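Local structure of sefir domain protein (Bacillus cereus F65185, 5Y8E) at residues A[30-35]-A[140-145]; A[45-50]-A[83-88]. The protein probably takes part in signalling through SEFIR-SEFIR interactions, being a bacterial relative of the domains that mediate such pairing in interleukin-17 signalling. All coordinates share one frame; numbering follows the deposited sequence.

Contact 1 of 2, residues A[30-35]-A[140-145]; sequences SGVEVI and RLIWEE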
# COMPACT_ATOMS: atom_id res chain seq x y z
N SER A 30 -0.83 15.81 5.70
CA SER A 30 0.50 15.23 5.84
C SER A 30 1.52 15.72 4.80
O SER A 30 2.67 15.30 4.82
CB SER A 30 0.42 13.70 5.85
OG SER A 30 -0.40 13.25 6.91
N GLY A 31 1.09 16.61 3.91
CA GLY A 31 2.02 17.25 2.99
C GLY A 31 2.71 16.31 2.02
O GLY A 31 3.86 16.53 1.63
N VAL A 32 2.03 15.25 1.61
CA VAL A 32 2.59 14.35 0.61
C VAL A 32 1.79 14.41 -0.68
O VAL A 32 0.66 14.90 -0.70
CB VAL A 32 2.67 12.89 1.09
CG1 VAL A 32 3.51 12.77 2.36
CG2 VAL A 32 1.27 12.31 1.31
N GLU A 33 2.39 13.91 -1.76
CA GLU A 33 1.69 13.75 -3.03
C GLU A 33 1.22 12.32 -3.12
O GLU A 33 2.00 11.40 -2.88
CB GLU A 33 2.63 14.06 -4.19
CG GLU A 33 3.12 15.50 -4.22
CD GLU A 33 2.02 16.47 -4.57
OE1 GLU A 33 0.96 16.04 -5.06
OE2 GLU A 33 2.21 17.69 -4.35
N VAL A 34 -0.06 12.12 -3.44
CA VAL A 34 -0.60 10.77 -3.53
C VAL A 34 -0.90 10.40 -4.97
O VAL A 34 -1.53 11.17 -5.71
CB VAL A 34 -1.86 10.57 -2.63
CG1 VAL A 34 -2.48 9.20 -2.87
CG2 VAL A 34 -1.49 10.72 -1.17
N ILE A 35 -0.41 9.23 -5.37
CA ILE A 35 -0.74 8.64 -6.66
C ILE A 35 -1.90 7.66 -6.48
O ILE A 35 -1.74 6.60 -5.88
CB ILE A 35 0.48 7.89 -7.26
CG1 ILE A 35 1.69 8.83 -7.35
CG2 ILE A 35 0.12 7.33 -8.63
CD1 ILE A 35 3.02 8.12 -7.69
N ARG A 140 4.26 8.97 10.16
CA ARG A 140 5.65 8.77 10.56
C ARG A 140 6.39 7.85 9.59
O ARG A 140 7.50 8.16 9.15
CB ARG A 140 5.74 8.20 11.98
CG ARG A 140 7.16 8.19 12.54
CD ARG A 140 7.30 7.39 13.83
NE ARG A 140 7.11 5.96 13.62
CZ ARG A 140 8.04 5.15 13.11
NH1 ARG A 140 9.22 5.63 12.76
NH2 ARG A 140 7.79 3.86 12.95
N LEU A 141 5.78 6.72 9.27
CA LEU A 141 6.40 5.74 8.37
C LEU A 141 6.61 6.30 6.97
O LEU A 141 7.62 6.01 6.31
CB LEU A 141 5.53 4.48 8.31
CG LEU A 141 5.52 3.63 9.59
CD1 LEU A 141 4.37 2.64 9.56
CD2 LEU A 141 6.85 2.90 9.73
N ILE A 142 5.67 7.11 6.50
CA ILE A 142 5.77 7.72 5.18
C ILE A 142 6.97 8.68 5.10
O ILE A 142 7.73 8.65 4.12
CB ILE A 142 4.46 8.43 4.79
CG1 ILE A 142 3.43 7.39 4.33
CG2 ILE A 142 4.70 9.47 3.69
CD1 ILE A 142 2.00 7.93 4.22
N TRP A 143 7.16 9.48 6.13
CA TRP A 143 8.24 10.48 6.15
C TRP A 143 9.59 9.91 6.58
O TRP A 143 10.62 10.56 6.44
CB TRP A 143 7.84 11.67 7.03
CG TRP A 143 6.89 12.61 6.33
CD1 TRP A 143 5.52 12.53 6.30
CD2 TRP A 143 7.25 13.74 5.53
NE1 TRP A 143 5.01 13.56 5.54
CE2 TRP A 143 6.05 14.31 5.06
CE3 TRP A 143 8.47 14.33 5.18
CZ2 TRP A 143 6.04 15.45 4.24
CZ3 TRP A 143 8.46 15.45 4.37
CH2 TRP A 143 7.26 16.00 3.92
N GLU A 144 9.59 8.70 7.11
CA GLU A 144 10.83 8.04 7.49
C GLU A 144 11.63 7.65 6.25
O GLU A 144 11.07 7.31 5.21
CB GLU A 144 10.50 6.79 8.31
CG GLU A 144 11.68 6.06 8.90
CD GLU A 144 11.28 4.74 9.53
OE1 GLU A 144 10.41 4.04 8.95
OE2 GLU A 144 11.82 4.40 10.60
N GLU A 145 12.96 7.71 6.36
CA GLU A 145 13.82 7.29 5.26
C GLU A 145 14.80 6.23 5.75
O GLU A 145 15.95 6.54 6.06
CB GLU A 145 14.57 8.48 4.67
CG GLU A 145 13.66 9.54 4.06
CD GLU A 145 14.42 10.58 3.26
OE1 GLU A 145 15.11 10.20 2.29
OE2 GLU A 145 14.34 11.77 3.59
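Ser30 meets Trp143 through its backbone: the carbonyl O of Ser30 accepts a hydrogen bond from NE1 of the indole at 3.0 Å. The bond is bent, with an N-H...O angle of 142°, although the donor lies in the carbonyl plane of Ser30 and the oxygen sits only 10° out of the indole plane, at the ring edge. One polar atom of each segment is thereby satisfied, and the rotation of the indole is probably restrained. The hydroxyl of Ser30 is engaged separately, by Tyr135 and Glu139 of the same helix that carries Trp143.

At Gly31 the chain leaves helical geometry with a positive phi of 63°, ending helix 13-29 and turning toward the strand. Its carbonyl O lies obliquely off the six-membered part of the indole, 3.6 Å from CZ2 of Trp143.

Val32 supplies the apolar half of the contact through a single methyl. Its CG1, placed anti to the carbonyl carbon (chi1 -58°), touches two successive residues of the helix: it approaches CG2 of Ile142 to 3.8 Å and NE1 of Trp143 to 3.6 Å, the latter obliquely to the ring. The Val32 and Ile142 side chains cross nearly at a right angle; both also pack on Leu26 of helix 13-29, and Ile142 reaches Val4 of strand 3-7.

From Glu33 onward the chain runs as strand 33-35, hydrogen-bonded through its backbone to strand 3-7. The arrangement is an alpha/beta layer contact: the turn from helix 13-29 into a strand of the parallel part of the sheet is packed against the last turn of helix 131-143, as expected of the flavodoxin-like SEFIR/TIR fold.

Contact 2 of 2, residues A[45-50]-A[83-88]; sequences HDRFEF and ETMIIT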
# COMPACT_ATOMS: atom_id res chain seq x y z
N HIS A 45 -8.20 -2.33 -17.86
CA HIS A 45 -7.15 -3.16 -18.44
C HIS A 45 -5.77 -2.50 -18.48
O HIS A 45 -4.83 -3.05 -19.05
CB HIS A 45 -7.54 -3.66 -19.84
CG HIS A 45 -7.73 -2.56 -20.84
ND1 HIS A 45 -8.93 -2.34 -21.48
CD2 HIS A 45 -6.87 -1.63 -21.32
CE1 HIS A 45 -8.80 -1.32 -22.30
NE2 HIS A 45 -7.56 -0.87 -22.23
N ASP A 46 -5.66 -1.31 -17.88
CA ASP A 46 -4.37 -0.64 -17.70
C ASP A 46 -3.93 -0.67 -16.24
O ASP A 46 -2.93 -0.04 -15.88
CB ASP A 46 -4.44 0.82 -18.16
CG ASP A 46 -4.60 0.96 -19.65
OD1 ASP A 46 -4.07 0.11 -20.40
OD2 ASP A 46 -5.25 1.94 -20.09
N ARG A 47 -4.66 -1.39 -15.41
CA ARG A 47 -4.40 -1.37 -13.97
C ARG A 47 -3.05 -1.96 -13.59
O ARG A 47 -2.37 -1.43 -12.69
CB ARG A 47 -5.51 -2.08 -13.21
CG ARG A 47 -6.72 -1.20 -13.00
CD ARG A 47 -7.89 -1.99 -12.50
NE ARG A 47 -8.93 -1.08 -12.04
CZ ARG A 47 -10.20 -1.43 -11.88
NH1 ARG A 47 -10.60 -2.67 -12.15
NH2 ARG A 47 -11.08 -0.53 -11.45
N PHE A 48 -2.67 -3.03 -14.25
CA PHE A 48 -1.36 -3.64 -13.96
C PHE A 48 -0.25 -2.68 -14.34
O PHE A 48 0.61 -2.42 -13.58
CB PHE A 48 -1.20 -4.97 -14.70
CG PHE A 48 0.09 -5.67 -14.42
CD1 PHE A 48 0.20 -6.54 -13.39
CD2 PHE A 48 1.17 -5.46 -15.18
CE1 PHE A 48 1.34 -7.16 -13.11
CE2 PHE A 48 2.35 -6.14 -14.93
CZ PHE A 48 2.41 -6.98 -13.87
N GLU A 49 -0.33 -2.14 -15.53
CA GLU A 49 0.68 -1.20 -15.99
C GLU A 49 0.74 0.01 -15.04
O GLU A 49 1.77 0.48 -14.73
CB GLU A 49 0.44 -0.75 -17.42
CG GLU A 49 1.43 0.18 -17.92
CD GLU A 49 1.22 0.57 -19.41
OE1 GLU A 49 0.45 -0.10 -20.06
OE2 GLU A 49 1.80 1.55 -19.86
N PHE A 50 -0.42 0.48 -14.61
CA PHE A 50 -0.43 1.64 -13.69
C PHE A 50 0.24 1.28 -12.36
O PHE A 50 1.01 2.02 -11.83
CB PHE A 50 -1.83 2.12 -13.48
CG PHE A 50 -1.93 3.31 -12.61
CD1 PHE A 50 -1.58 4.55 -13.06
CD2 PHE A 50 -2.40 3.19 -11.31
CE1 PHE A 50 -1.70 5.64 -12.22
CE2 PHE A 50 -2.52 4.28 -10.51
CZ PHE A 50 -2.16 5.47 -10.92
N GLU A 83 -5.37 -6.53 -16.26
CA GLU A 83 -6.37 -5.95 -15.36
C GLU A 83 -6.02 -6.08 -13.88
O GLU A 83 -6.66 -5.53 -13.03
CB GLU A 83 -7.77 -6.56 -15.61
CG GLU A 83 -8.30 -6.21 -16.99
CD GLU A 83 -9.54 -7.01 -17.39
OE1 GLU A 83 -9.44 -8.24 -17.43
OE2 GLU A 83 -10.59 -6.42 -17.59
N THR A 84 -4.97 -6.83 -13.61
CA THR A 84 -4.53 -7.14 -12.27
C THR A 84 -4.11 -5.82 -11.51
O THR A 84 -3.35 -5.05 -12.01
CB THR A 84 -3.40 -8.15 -12.36
OG1 THR A 84 -3.87 -9.36 -12.97
CG2 THR A 84 -2.80 -8.46 -11.03
N MET A 85 -4.63 -5.61 -10.30
CA MET A 85 -4.31 -4.42 -9.55
C MET A 85 -3.67 -4.74 -8.16
O MET A 85 -3.49 -3.87 -7.37
CB MET A 85 -5.52 -3.50 -9.39
CG MET A 85 -6.52 -3.95 -8.39
SD MET A 85 -8.20 -3.11 -8.64
CE MET A 85 -7.72 -1.47 -8.59
N ILE A 86 -3.34 -5.99 -7.93
CA ILE A 86 -2.83 -6.48 -6.69
C ILE A 86 -1.33 -6.86 -6.87
O ILE A 86 -0.99 -7.52 -7.78
CB ILE A 86 -3.69 -7.71 -6.23
CG1 ILE A 86 -5.11 -7.19 -5.91
CG2 ILE A 86 -3.11 -8.38 -5.12
CD1 ILE A 86 -6.04 -8.16 -5.56
N ILE A 87 -0.50 -6.40 -5.97
CA ILE A 87 0.90 -6.65 -6.03
C ILE A 87 1.20 -8.16 -6.16
O ILE A 87 0.70 -8.94 -5.43
CB ILE A 87 1.61 -6.04 -4.83
CG1 ILE A 87 1.63 -4.53 -4.94
CG2 ILE A 87 3.00 -6.48 -4.73
CD1 ILE A 87 2.06 -3.87 -3.71
N THR A 88 2.09 -8.47 -7.09
CA THR A 88 2.54 -9.85 -7.32
C THR A 88 3.91 -10.16 -6.70
O THR A 88 4.67 -9.29 -6.50
CB THR A 88 2.73 -10.11 -8.86
OG1 THR A 88 3.69 -9.22 -9.33
CG2 THR A 88 1.45 -9.88 -9.60
O HOH W 1 -9.16 -5.29 -12.31
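Glu83 and Arg47 are joined through a water, which donates to the backbone O of Glu83 at 2.6 Å and accepts from NH1 of Arg47 at 3.0 Å. The carboxylate of Glu83 plays no part, its OE2 remaining 6.6 Å from that NH1.

Packing supplies the rest. Arg47 and Met85 run side by side in the same direction, the thioether over one guanidinium face but displaced toward its rim, with CE of Met85 3.7 Å from NE of Arg47; chi3 of Met85 (-55°) bends the methyl back toward the arginine. CA of His45, in the 3-10 turn that precedes the helix, lies 3.6 Å from CG of Glu83. Phe48 lies alongside Thr84, with CD1 of Phe48 4.1 Å from CB of Thr84, while CG2 of Thr88 approaches the ring edge.

N of Phe48 is 3.1 Å from O of Thr84, too poorly angled for a hydrogen bond; the Phe48 backbone is bonded to Thr82. Trp10, from the loop after strand 3-7, makes a cation-pi contact with Arg47. Beyond Met85, Ile86 packs on helix 67-75 and Ile87 on Met51 and Ile55 of helix 47-57, and Thr88 caps helix 89-93 through Ile91 N.

Contacts 1 and 2 lie on opposite sides of the chain's centre, their own centres 23 Å apart, yet they are physically connected. CG2 of Ile35, in strand 33-35, packs at 3.7 Å against CZ of Phe50, in helix 47-57, the helix that follows that strand in sequence. In chain order both segments of contact 2 fall within the 104 residues that separate 30-35 from 140-145. The two differ in burial: contact 1 is largely buried and brings the end of a late helix back to the turn that leads into an early strand, whereas contact 2 lies at the surface and joins a helix start to a loop.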